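Local coordinates for protein oxalate biosynthetic component 1 (Burkholderia thailandensis, PDB 5IKY) that acts as a bifunctional serine hydrolase and lyase that makes oxalate in quorum sensing-dependent oxalogenesis, at residues T142-E145 / L149-A152; D163-M168 / A174-L179; E594-A599 / I605-F610; V705-R710 / R999-T1004; A810-D815 / Q1084-F1089. All coordinates share one frame; numbering follows the deposited sequence.

From the N terminus, contact 1 closes a short beta hairpin and contact 2, next in series, folds one helix of the N-terminal family region against its successor; their nearest atoms are about 9 Å apart. Contact 3 is a third local closure, in the cap domain, where the chain leaving helix 592-602 turns back past it. The last two contacts are long-range and cross, their segments alternating along the chain. Contact 4 ties the cap segment 705-710 to segment 999-1004 of the C-terminal alpha/beta-hydrolase region, whereas contact 5 joins two helices within that region. Contacts 3 and 4 approach to about 7 Å between nearest atoms without touching.

Contact 1: residues T142-E145 / L149-A152; sequences TATE and LTWA
Thr142 and Thr150 form the hydrogen-bonded pair of a short antiparallel hairpin. Two backbone bonds join them: Thr142 N donates to Thr150 O at 2.9 Å, nearly straight at 166°, and Thr150 N returns the bond to Thr142 O over the same length. The Thr142 carbonyl has a further neighbour, because the CA of Leu149 points a C-H at its oxygen, with 3.3 Å from Leu149 CA to Thr142 O. Ala143 and Leu149 make the adjoining non-hydrogen-bonded pair, and their side chains project from the sheet face that the threonines do not use.

On the threonine face, the methyl of Thr150 is the shared surface. Its CG2 lies 3.5 Å from Thr142 OG1 and 3.7 Å from Thr144 CG2, the Thr144 side chain meeting it at about a right angle. With chi1 at 180°, Thr150 sends OG1 anti to its own backbone N and thereby turns the methyl to these two neighbours. The hydroxyl is used in another direction, hydrogen-bonded to Pro113 O. Thr144 OG1 is likewise committed inside the hairpin loop, where Ser148 N is its main partner and Gly147 N a weaker one.

Beyond the hairpin, backbone bonds link Leu149 with Ile115 and Trp151 with Pro113. Strand 149-150 is thus the middle member of a three-stranded antiparallel sheet, with strands 114-115 and 142-143 on its flanks, while Leu149 packs on Val133, Leu136 and Thr137 of helix 126-138.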
# COMPACT_ATOMS: atom_id res chain seq x y z
N THR A 142 1.50 1.28 26.85
CA THR A 142 2.36 1.06 25.70
C THR A 142 3.84 1.13 26.07
O THR A 142 4.21 1.69 27.10
CB THR A 142 2.08 2.07 24.58
OG1 THR A 142 2.25 3.40 25.08
CG2 THR A 142 0.67 1.90 24.05
N ALA A 143 4.67 0.54 25.22
CA ALA A 143 6.11 0.56 25.42
C ALA A 143 6.74 1.74 24.68
O ALA A 143 6.43 1.99 23.51
CB ALA A 143 6.74 -0.75 24.95
N THR A 144 7.60 2.48 25.37
CA THR A 144 8.31 3.59 24.75
C THR A 144 9.52 3.07 23.99
O THR A 144 9.89 1.90 24.13
CB THR A 144 8.76 4.63 25.79
OG1 THR A 144 9.79 4.07 26.62
CG2 THR A 144 7.58 5.05 26.67
N GLU A 145 10.14 3.93 23.19
CA GLU A 145 11.36 3.57 22.48
C GLU A 145 12.45 3.22 23.48
O GLU A 145 13.29 2.36 23.23
CB GLU A 145 11.82 4.71 21.56
N LEU A 149 7.13 1.68 30.24
CA LEU A 149 5.69 1.55 30.07
C LEU A 149 5.00 2.87 30.40
O LEU A 149 5.33 3.52 31.40
CB LEU A 149 5.14 0.42 30.96
CG LEU A 149 5.71 -0.97 30.69
CD1 LEU A 149 5.24 -1.96 31.75
CD2 LEU A 149 5.32 -1.45 29.29
N THR A 150 4.05 3.27 29.56
CA THR A 150 3.37 4.55 29.74
C THR A 150 1.89 4.47 29.40
O THR A 150 1.44 3.55 28.71
CB THR A 150 4.02 5.65 28.89
OG1 THR A 150 3.32 6.89 29.08
CG2 THR A 150 3.97 5.28 27.41
N TRP A 151 1.13 5.45 29.89
CA TRP A 151 -0.31 5.53 29.67
C TRP A 151 -0.66 6.89 29.08
O TRP A 151 -0.30 7.93 29.65
CB TRP A 151 -1.06 5.28 30.97
CG TRP A 151 -2.54 5.37 30.85
CD1 TRP A 151 -3.32 6.47 31.06
CD2 TRP A 151 -3.44 4.31 30.48
NE1 TRP A 151 -4.64 6.16 30.85
CE2 TRP A 151 -4.74 4.84 30.49
CE3 TRP A 151 -3.26 2.97 30.14
CZ2 TRP A 151 -5.86 4.08 30.18
CZ3 TRP A 151 -4.37 2.21 29.83
CH2 TRP A 151 -5.65 2.77 29.85
N ALA A 152 -1.37 6.90 27.95
CA ALA A 152 -1.55 8.12 27.17
C ALA A 152 -2.91 8.80 27.34
O ALA A 152 -3.06 9.98 27.02
CB ALA A 152 -1.31 7.82 25.70

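Contact 2: residues D163-M168 / A174-L179; sequences DFVERM and AVLDSL
Leu176, in segment 174-179, reaches to Val165 of helix 162-172 from the far side of the short connection that follows that helix. At its root, Leu176 CB is 4.6 Å from Met168 CB, a distant neighbour and too far to count as a contact. The next atom, Leu176 CG, lies 4.6 Å from Val165 CG1, and the branch then opens over that methyl. Leu176 CD2 makes the closer contact, 3.8 Å from Val165 CG1, and its fellow Leu176 CD1 follows at 4.1 Å, so the fork straddles one methyl group. The same Leu176 CD2 also comes within 4.1 Å of Val165 O on the helix backbone. Leu176 CG is anti to its backbone N (chi1 -177°), the setting that carries the fork over to the valine, and Val165 presents CG1 in the matching way.

Further along, the second touching pair is Met168 with Leu179. Here the sulfur rather than the terminal methyl makes the approach: Met168 SD is 4.1 Å from Leu179 CD1, and the two chains meet at about a right angle. The bend of Met168 at chi3 (-65°) swings CE aside from that line.

Ile60 of strand 60-64 touches Val165, Leu176 and Leu179, adding a third element to this buried patch. Arg167 lies outside it, hydrogen-bonded through NH1 to Gln131. The side chains that meet are hydrocarbon or thioether, which implies a junction held by van der Waals contact and burial rather than by directed polar bonds.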
# COMPACT_ATOMS: atom_id res chain seq x y z
N ASP A 163 -1.50 -11.17 44.10
CA ASP A 163 -0.44 -12.06 43.66
C ASP A 163 0.72 -11.28 43.04
O ASP A 163 1.88 -11.58 43.29
CB ASP A 163 -1.00 -13.08 42.66
CG ASP A 163 -0.19 -14.36 42.62
OD1 ASP A 163 -0.48 -15.27 43.42
OD2 ASP A 163 0.74 -14.45 41.79
N PHE A 164 0.38 -10.28 42.23
CA PHE A 164 1.39 -9.39 41.65
C PHE A 164 2.12 -8.61 42.73
O PHE A 164 3.35 -8.50 42.71
CB PHE A 164 0.74 -8.42 40.66
CG PHE A 164 0.68 -8.94 39.25
CD1 PHE A 164 1.81 -8.92 38.45
CD2 PHE A 164 -0.50 -9.42 38.73
CE1 PHE A 164 1.76 -9.39 37.15
CE2 PHE A 164 -0.56 -9.89 37.43
CZ PHE A 164 0.57 -9.88 36.64
N VAL A 165 1.36 -8.07 43.68
CA VAL A 165 1.90 -7.21 44.72
C VAL A 165 2.88 -7.96 45.63
O VAL A 165 3.94 -7.44 45.97
CB VAL A 165 0.78 -6.59 45.57
CG1 VAL A 165 1.35 -5.63 46.60
CG2 VAL A 165 -0.23 -5.88 44.68
N GLU A 166 2.50 -9.17 46.03
CA GLU A 166 3.35 -10.00 46.88
C GLU A 166 4.69 -10.28 46.22
O GLU A 166 5.75 -10.01 46.80
CB GLU A 166 2.66 -11.32 47.21
CG GLU A 166 1.32 -11.19 47.91
CD GLU A 166 0.51 -12.47 47.81
OE1 GLU A 166 1.04 -13.48 47.31
OE2 GLU A 166 -0.67 -12.46 48.23
N ARG A 167 4.64 -10.83 45.01
CA ARG A 167 5.84 -11.19 44.27
C ARG A 167 6.70 -9.96 44.00
O ARG A 167 7.93 -10.05 44.01
CB ARG A 167 5.46 -11.88 42.97
CG ARG A 167 4.76 -13.22 43.18
CD ARG A 167 4.08 -13.71 41.91
NE ARG A 167 5.01 -13.85 40.80
CZ ARG A 167 4.64 -13.98 39.53
NH1 ARG A 167 3.35 -13.98 39.21
NH2 ARG A 167 5.55 -14.11 38.58
N MET A 168 6.06 -8.82 43.77
CA MET A 168 6.78 -7.57 43.59
C MET A 168 7.49 -7.18 44.89
O MET A 168 8.67 -6.82 44.87
CB MET A 168 5.84 -6.45 43.16
CG MET A 168 5.95 -6.08 41.69
SD MET A 168 4.89 -4.70 41.23
CE MET A 168 3.27 -5.41 41.49
N ALA A 174 11.32 -2.35 46.98
CA ALA A 174 11.41 -1.05 46.33
C ALA A 174 10.35 -1.03 45.25
O ALA A 174 9.18 -0.86 45.57
CB ALA A 174 12.82 -0.79 45.77
N VAL A 175 10.75 -1.23 43.98
CA VAL A 175 9.85 -1.25 42.79
C VAL A 175 8.35 -1.02 43.05
O VAL A 175 7.72 -0.18 42.38
CB VAL A 175 9.97 -2.59 42.03
CG1 VAL A 175 8.98 -2.66 40.88
CG2 VAL A 175 11.41 -2.78 41.51
N LEU A 176 7.80 -1.74 44.03
CA LEU A 176 6.45 -1.47 44.54
C LEU A 176 6.35 -0.06 45.14
O LEU A 176 5.26 0.48 45.31
CB LEU A 176 6.06 -2.52 45.59
CG LEU A 176 4.66 -2.47 46.21
CD1 LEU A 176 3.64 -2.61 45.10
CD2 LEU A 176 4.49 -3.58 47.24
N ASP A 177 7.50 0.52 45.46
CA ASP A 177 7.56 1.80 46.15
C ASP A 177 7.06 2.88 45.24
O ASP A 177 6.30 3.76 45.65
CB ASP A 177 9.01 2.11 46.60
CG ASP A 177 9.98 2.26 45.44
OD1 ASP A 177 9.62 1.91 44.30
OD2 ASP A 177 11.10 2.77 45.66
N SER A 178 7.56 2.80 44.01
CA SER A 178 7.42 3.87 43.04
C SER A 178 5.97 4.00 42.61
O SER A 178 5.49 5.10 42.28
CB SER A 178 8.32 3.63 41.83
OG SER A 178 8.17 4.67 40.85
N LEU A 179 5.27 2.88 42.59
CA LEU A 179 3.87 2.88 42.23
C LEU A 179 3.09 3.67 43.28
O LEU A 179 2.27 4.53 42.95
CB LEU A 179 3.34 1.46 42.10
CG LEU A 179 4.15 0.61 41.11
CD1 LEU A 179 3.65 -0.83 41.06
CD2 LEU A 179 4.14 1.24 39.73

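Contact 3: residues E594-A599 / I605-F610; sequences EHVLTA and ITIRSF
Ile607 points to helix 592-602 and touches its residues Val596 and Leu597 in the cap domain, where the irregular chain after the helix runs back obliquely past it. The interactions between the segments are apolar. Ile607 CB is directed to the helix, and its chain continues outward in extended form (chi2 175°), bringing the terminal methyl in between the two helix residues. That methyl, Ile607 CD1, sits 3.8 Å from Val596 CG1. Both helix side chains meet the isoleucine at about a right angle, so its tip comes across them rather than alongside.

Polar bonding serves the helix itself. Ala599 N donates to His595 O at 3.0 Å, one of the regular bonds of the helix that carries Val596 and Leu597. Farther on, Ser602 OG lies within hydrogen-bonding reach of the carbonyls of Thr598 and Ala599.

Phe636 of helix 629-641 touches both Val596 and Ile607, extending the apolar cluster to a second helix. Leu597 reaches the isoleucine through a single methyl, with Leu597 CD2 lying 4.0 Å from Ile607 CD1 and an equal 4.0 Å from Ile607 CB.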
# COMPACT_ATOMS: atom_id res chain seq x y z
N GLU A 594 -18.09 14.32 -8.74
CA GLU A 594 -17.65 13.49 -7.63
C GLU A 594 -18.37 12.14 -7.65
O GLU A 594 -17.80 11.12 -7.28
CB GLU A 594 -17.91 14.20 -6.30
N HIS A 595 -19.62 12.15 -8.11
CA HIS A 595 -20.39 10.92 -8.23
C HIS A 595 -19.88 10.07 -9.39
O HIS A 595 -19.68 8.87 -9.25
CB HIS A 595 -21.88 11.23 -8.41
CG HIS A 595 -22.74 10.00 -8.52
ND1 HIS A 595 -22.86 9.09 -7.49
CD2 HIS A 595 -23.52 9.54 -9.52
CE1 HIS A 595 -23.67 8.12 -7.86
NE2 HIS A 595 -24.09 8.37 -9.09
N VAL A 596 -19.67 10.72 -10.53
CA VAL A 596 -19.18 10.05 -11.73
C VAL A 596 -17.80 9.44 -11.51
O VAL A 596 -17.58 8.26 -11.78
CB VAL A 596 -19.13 11.01 -12.93
CG1 VAL A 596 -18.34 10.40 -14.08
CG2 VAL A 596 -20.54 11.38 -13.38
N LEU A 597 -16.87 10.25 -11.00
CA LEU A 597 -15.50 9.82 -10.77
C LEU A 597 -15.42 8.63 -9.80
O LEU A 597 -14.61 7.73 -10.00
CB LEU A 597 -14.66 10.98 -10.24
CG LEU A 597 -14.21 11.99 -11.29
CD1 LEU A 597 -13.93 13.35 -10.66
CD2 LEU A 597 -12.99 11.48 -12.03
N THR A 598 -16.25 8.65 -8.77
CA THR A 598 -16.29 7.54 -7.81
C THR A 598 -16.84 6.28 -8.47
O THR A 598 -16.36 5.18 -8.22
CB THR A 598 -17.15 7.88 -6.58
OG1 THR A 598 -18.33 8.57 -6.99
CG2 THR A 598 -16.37 8.75 -5.61
N ALA A 599 -17.85 6.45 -9.31
CA ALA A 599 -18.43 5.33 -10.05
C ALA A 599 -17.41 4.77 -11.04
O ALA A 599 -17.24 3.56 -11.15
CB ALA A 599 -19.70 5.76 -10.77
N ILE A 605 -12.45 2.00 -14.42
CA ILE A 605 -12.23 3.01 -15.45
C ILE A 605 -11.73 4.31 -14.85
O ILE A 605 -12.43 4.97 -14.09
CB ILE A 605 -13.52 3.28 -16.25
CG1 ILE A 605 -13.97 2.02 -16.99
CG2 ILE A 605 -13.30 4.42 -17.23
CD1 ILE A 605 -15.20 2.22 -17.84
N THR A 606 -10.50 4.69 -15.18
CA THR A 606 -9.90 5.90 -14.64
C THR A 606 -10.00 7.07 -15.61
O THR A 606 -9.28 7.12 -16.61
CB THR A 606 -8.42 5.68 -14.28
OG1 THR A 606 -8.31 4.63 -13.31
CG2 THR A 606 -7.82 6.96 -13.69
N ILE A 607 -10.90 8.00 -15.32
CA ILE A 607 -11.02 9.22 -16.12
C ILE A 607 -9.76 10.06 -15.94
O ILE A 607 -9.46 10.51 -14.83
CB ILE A 607 -12.25 10.05 -15.74
CG1 ILE A 607 -13.51 9.19 -15.72
CG2 ILE A 607 -12.42 11.23 -16.69
CD1 ILE A 607 -14.74 9.92 -15.25
N ARG A 608 -9.03 10.28 -17.02
CA ARG A 608 -7.77 10.99 -16.95
C ARG A 608 -7.92 12.48 -17.27
O ARG A 608 -8.77 12.87 -18.07
CB ARG A 608 -6.74 10.36 -17.90
N SER A 609 -7.10 13.30 -16.63
CA SER A 609 -7.10 14.73 -16.87
C SER A 609 -6.06 15.10 -17.91
O SER A 609 -4.88 15.30 -17.60
CB SER A 609 -6.84 15.50 -15.56
OG SER A 609 -5.64 15.07 -14.95
N PHE A 610 -6.49 15.20 -19.17
CA PHE A 610 -5.61 15.55 -20.26
C PHE A 610 -5.47 17.07 -20.36
O PHE A 610 -6.46 17.79 -20.26
CB PHE A 610 -6.13 14.99 -21.59
CG PHE A 610 -6.37 13.51 -21.57
CD1 PHE A 610 -5.38 12.63 -22.00
CD2 PHE A 610 -7.58 12.99 -21.14
CE1 PHE A 610 -5.60 11.26 -21.99
CE2 PHE A 610 -7.80 11.63 -21.13
CZ PHE A 610 -6.81 10.76 -21.55

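Contact 4: residues V705-R710 / R999-T1004; sequences VNLGLR and RSLAGT
The guanidinium of Arg710 lies flat beneath Leu1001, whose CD2 methyl covers one face 3.3 Å above the plane, displaced toward the rim. Around the edge, in the plane, are Leu1001 O, Thr1004 OG1 and the arginine's near neighbour Leu707 O. Arg710 NH1 donates to Leu1001 O at 3.2 Å, an almost straight bond (163°) that meets a lone pair of the carbonyl. The same nitrogen, Arg710 NH1, is 3.0 Å from Thr1004 OG1 and 2.9 Å from Thr1004 O, the latter oblique to the plane. Arg710 NH2 is taken by Ser1006 O; the carbonyls of Leu1001 and Ser1006 thus hold two different nitrogens, which limits rotation of the group.

This buried arginine belongs to the cap segment, and its partners belong to the alpha/beta-hydrolase region, where Leu1001 O of helix 998-1002 receives it. The nearby carbonyl oxygens would probably favour its positive charge. Leu1001 O accepts twice, the second donor being Thr1004 N at 3.1 Å.

Thr1004 is itself positioned by its hydroxyl, since Thr1004 OG1 donates to Ser1000 O at 2.8 Å, with the donor tilted from the carbonyl plane. A bend at chi3 (-47°) brings the arginine's end over to this site. Beside it, an apolar contact joins the same two segments: Leu707 CD2 is 3.6 Å from Leu1001 CD1.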
# COMPACT_ATOMS: atom_id res chain seq x y z
N VAL A 705 -1.10 0.57 -7.52
CA VAL A 705 -1.26 -0.85 -7.78
C VAL A 705 -0.90 -1.21 -9.22
O VAL A 705 -0.65 -0.32 -10.04
CB VAL A 705 -2.69 -1.32 -7.48
CG1 VAL A 705 -3.14 -0.82 -6.11
CG2 VAL A 705 -3.65 -0.84 -8.55
N ASN A 706 -0.89 -2.51 -9.51
CA ASN A 706 -0.53 -3.03 -10.83
C ASN A 706 0.85 -2.58 -11.29
O ASN A 706 1.04 -2.16 -12.43
CB ASN A 706 -1.58 -2.64 -11.88
CG ASN A 706 -2.94 -3.24 -11.59
OD1 ASN A 706 -3.05 -4.25 -10.89
ND2 ASN A 706 -3.99 -2.63 -12.15
N LEU A 707 1.82 -2.69 -10.39
CA LEU A 707 3.20 -2.30 -10.67
C LEU A 707 3.97 -3.41 -11.37
O LEU A 707 5.04 -3.18 -11.94
CB LEU A 707 3.92 -1.91 -9.38
CG LEU A 707 3.32 -0.72 -8.63
CD1 LEU A 707 4.04 -0.51 -7.31
CD2 LEU A 707 3.42 0.53 -9.49
N GLY A 708 3.41 -4.62 -11.34
CA GLY A 708 4.08 -5.78 -11.90
C GLY A 708 4.13 -5.79 -13.41
O GLY A 708 5.08 -6.31 -14.00
N LEU A 709 3.11 -5.20 -14.04
CA LEU A 709 3.01 -5.18 -15.50
C LEU A 709 4.23 -4.56 -16.18
O LEU A 709 4.59 -4.93 -17.29
CB LEU A 709 1.75 -4.43 -15.93
CG LEU A 709 0.42 -5.03 -15.46
CD1 LEU A 709 -0.75 -4.17 -15.90
CD2 LEU A 709 0.26 -6.46 -15.98
N ARG A 710 4.88 -3.62 -15.49
CA ARG A 710 6.05 -2.92 -16.03
C ARG A 710 7.22 -3.84 -16.35
O ARG A 710 8.04 -3.54 -17.22
CB ARG A 710 6.53 -1.83 -15.06
CG ARG A 710 5.44 -0.96 -14.47
CD ARG A 710 6.05 0.23 -13.72
NE ARG A 710 7.13 -0.18 -12.83
CZ ARG A 710 8.30 0.44 -12.74
NH1 ARG A 710 8.55 1.51 -13.47
NH2 ARG A 710 9.22 -0.02 -11.90
N ARG A 999 2.37 8.37 -13.85
CA ARG A 999 2.60 8.56 -15.28
C ARG A 999 4.06 8.28 -15.62
O ARG A 999 4.35 7.72 -16.68
CB ARG A 999 2.21 9.97 -15.72
CG ARG A 999 1.95 10.07 -17.22
CD ARG A 999 1.73 11.49 -17.69
NE ARG A 999 1.53 11.54 -19.14
CZ ARG A 999 1.76 12.61 -19.89
NH1 ARG A 999 2.20 13.73 -19.35
NH2 ARG A 999 1.55 12.55 -21.20
N SER A 1000 4.97 8.67 -14.73
CA SER A 1000 6.37 8.33 -14.89
C SER A 1000 6.61 6.84 -14.66
O SER A 1000 7.43 6.23 -15.34
CB SER A 1000 7.25 9.15 -13.94
OG SER A 1000 7.24 10.52 -14.29
N LEU A 1001 5.89 6.28 -13.69
CA LEU A 1001 5.99 4.85 -13.41
C LEU A 1001 5.54 4.02 -14.60
O LEU A 1001 6.22 3.08 -15.01
CB LEU A 1001 5.17 4.48 -12.18
CG LEU A 1001 5.96 4.31 -10.88
CD1 LEU A 1001 5.06 3.76 -9.79
CD2 LEU A 1001 7.16 3.40 -11.09
N ALA A 1002 4.38 4.38 -15.16
CA ALA A 1002 3.83 3.66 -16.30
C ALA A 1002 4.74 3.74 -17.52
O ALA A 1002 4.70 2.88 -18.40
CB ALA A 1002 2.45 4.21 -16.65
N GLY A 1003 5.58 4.77 -17.57
CA GLY A 1003 6.47 4.98 -18.69
C GLY A 1003 7.85 4.38 -18.49
O GLY A 1003 8.70 4.46 -19.39
N THR A 1004 8.08 3.79 -17.33
CA THR A 1004 9.40 3.24 -17.00
C THR A 1004 9.32 1.77 -16.59
O THR A 1004 8.24 1.24 -16.36
CB THR A 1004 10.08 4.04 -15.88
OG1 THR A 1004 9.18 4.18 -14.78
CG2 THR A 1004 10.48 5.41 -16.38

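Contact 5: residues A810-D815 / Q1084-F1089; sequences AQIAAD and QWIARF
Helix 792-813 and helix 1080-1090 of the C-terminal alpha/beta-hydrolase region meet here through Ile812, which reaches across to Ile1086 and Ala1087. The backbones are nearest at Ile812 and Ala1087, whose CA atoms are 6.4 Å apart, a close approach consistent with the small alanine side chain. Ile812 touches the second helix with both of its branches. The short branch takes the alanine: Ile812 CG2 rests 3.6 Å from Ala1087 CB and 4.0 Å from Ala1087 CA, lying over that residue. The long branch goes to the isoleucine, with Ile812 CD1 3.9 Å from Ile1086 CG2 and 4.0 Å from Ile1086 CB.

Two torsions explain this division. Ile812 has CG1 anti to its carbonyl carbon (chi1 -61°), and the chain then runs straight to CD1 (chi2 -177°), so the two branches diverge over adjacent residues of the facing helix. Ile1086 adopts a similar first torsion, which offers its CG2 methyl to the incoming tip; the two isoleucines meet at about a right angle.

The groups that touch are all hydrocarbon, so van der Waals contact and partial burial make this meeting. Behind the interface, Ile1086 and Phe1089 rest on Trp780 of strand 780-782, one of the parallel strands in the mixed sheet of this region. Segments 269 residues apart are thus brought together by helix packing beside a largely parallel sheet, an arrangement typical of the alpha/beta-hydrolase fold.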
# COMPACT_ATOMS: atom_id res chain seq x y z
N ALA A 810 17.36 30.25 -9.06
CA ALA A 810 17.65 31.58 -8.53
C ALA A 810 17.52 31.60 -7.01
O ALA A 810 18.22 32.36 -6.34
CB ALA A 810 16.72 32.62 -9.15
N GLN A 811 16.64 30.77 -6.48
CA GLN A 811 16.48 30.65 -5.03
C GLN A 811 17.71 29.97 -4.44
O GLN A 811 18.11 30.26 -3.31
CB GLN A 811 15.22 29.86 -4.68
N ILE A 812 18.31 29.07 -5.21
CA ILE A 812 19.52 28.38 -4.80
C ILE A 812 20.70 29.35 -4.81
O ILE A 812 21.65 29.21 -4.03
CB ILE A 812 19.82 27.16 -5.71
CG1 ILE A 812 18.67 26.16 -5.64
CG2 ILE A 812 21.11 26.48 -5.32
CD1 ILE A 812 18.90 24.90 -6.45
N ALA A 813 20.63 30.35 -5.68
CA ALA A 813 21.68 31.36 -5.78
C ALA A 813 21.82 32.17 -4.49
O ALA A 813 22.91 32.64 -4.16
CB ALA A 813 21.41 32.28 -6.96
N ALA A 814 20.72 32.33 -3.77
CA ALA A 814 20.72 33.08 -2.51
C ALA A 814 20.70 32.14 -1.31
O ALA A 814 19.72 32.09 -0.57
CB ALA A 814 19.53 34.03 -2.46
N ASP A 815 21.80 31.41 -1.13
CA ASP A 815 21.92 30.45 -0.05
C ASP A 815 23.37 29.98 0.10
O ASP A 815 24.18 30.22 -0.79
CB ASP A 815 20.99 29.25 -0.29
N GLN A 1084 22.07 21.48 -3.03
CA GLN A 1084 23.51 21.65 -2.97
C GLN A 1084 24.19 21.07 -4.20
O GLN A 1084 25.17 21.62 -4.70
CB GLN A 1084 24.07 21.00 -1.70
CG GLN A 1084 25.59 20.85 -1.70
CD GLN A 1084 26.21 21.16 -0.35
OE1 GLN A 1084 25.76 22.06 0.36
NE2 GLN A 1084 27.25 20.42 0.01
N TRP A 1085 23.65 19.96 -4.70
CA TRP A 1085 24.19 19.32 -5.90
C TRP A 1085 24.02 20.24 -7.11
O TRP A 1085 24.94 20.41 -7.90
CB TRP A 1085 23.50 17.98 -6.16
CG TRP A 1085 23.70 16.95 -5.09
CD1 TRP A 1085 24.13 17.17 -3.81
CD2 TRP A 1085 23.48 15.54 -5.20
NE1 TRP A 1085 24.18 15.98 -3.12
CE2 TRP A 1085 23.79 14.97 -3.95
CE3 TRP A 1085 23.04 14.71 -6.23
CZ2 TRP A 1085 23.68 13.60 -3.71
CZ3 TRP A 1085 22.94 13.35 -5.99
CH2 TRP A 1085 23.26 12.81 -4.74
N ILE A 1086 22.83 20.81 -7.23
CA ILE A 1086 22.52 21.74 -8.32
C ILE A 1086 23.32 23.03 -8.15
O ILE A 1086 23.75 23.64 -9.14
CB ILE A 1086 21.01 22.04 -8.37
CG1 ILE A 1086 20.25 20.76 -8.72
CG2 ILE A 1086 20.70 23.13 -9.38
CD1 ILE A 1086 18.75 20.93 -8.79
N ALA A 1087 23.54 23.43 -6.90
CA ALA A 1087 24.37 24.59 -6.60
C ALA A 1087 25.80 24.37 -7.09
O ALA A 1087 26.40 25.26 -7.70
CB ALA A 1087 24.37 24.88 -5.11
N ARG A 1088 26.34 23.18 -6.83
CA ARG A 1088 27.68 22.83 -7.28
C ARG A 1088 27.74 22.76 -8.80
O ARG A 1088 28.73 23.16 -9.41
CB ARG A 1088 28.12 21.50 -6.66
N PHE A 1089 26.67 22.24 -9.40
CA PHE A 1089 26.55 22.18 -10.85
C PHE A 1089 26.58 23.58 -11.46
O PHE A 1089 27.32 23.85 -12.41
CB PHE A 1089 25.26 21.47 -11.26
CG PHE A 1089 25.33 19.97 -11.14
CD1 PHE A 1089 26.54 19.31 -11.28
CD2 PHE A 1089 24.18 19.23 -10.89
CE1 PHE A 1089 26.60 17.93 -11.17
CE2 PHE A 1089 24.24 17.86 -10.79
CZ PHE A 1089 25.45 17.20 -10.93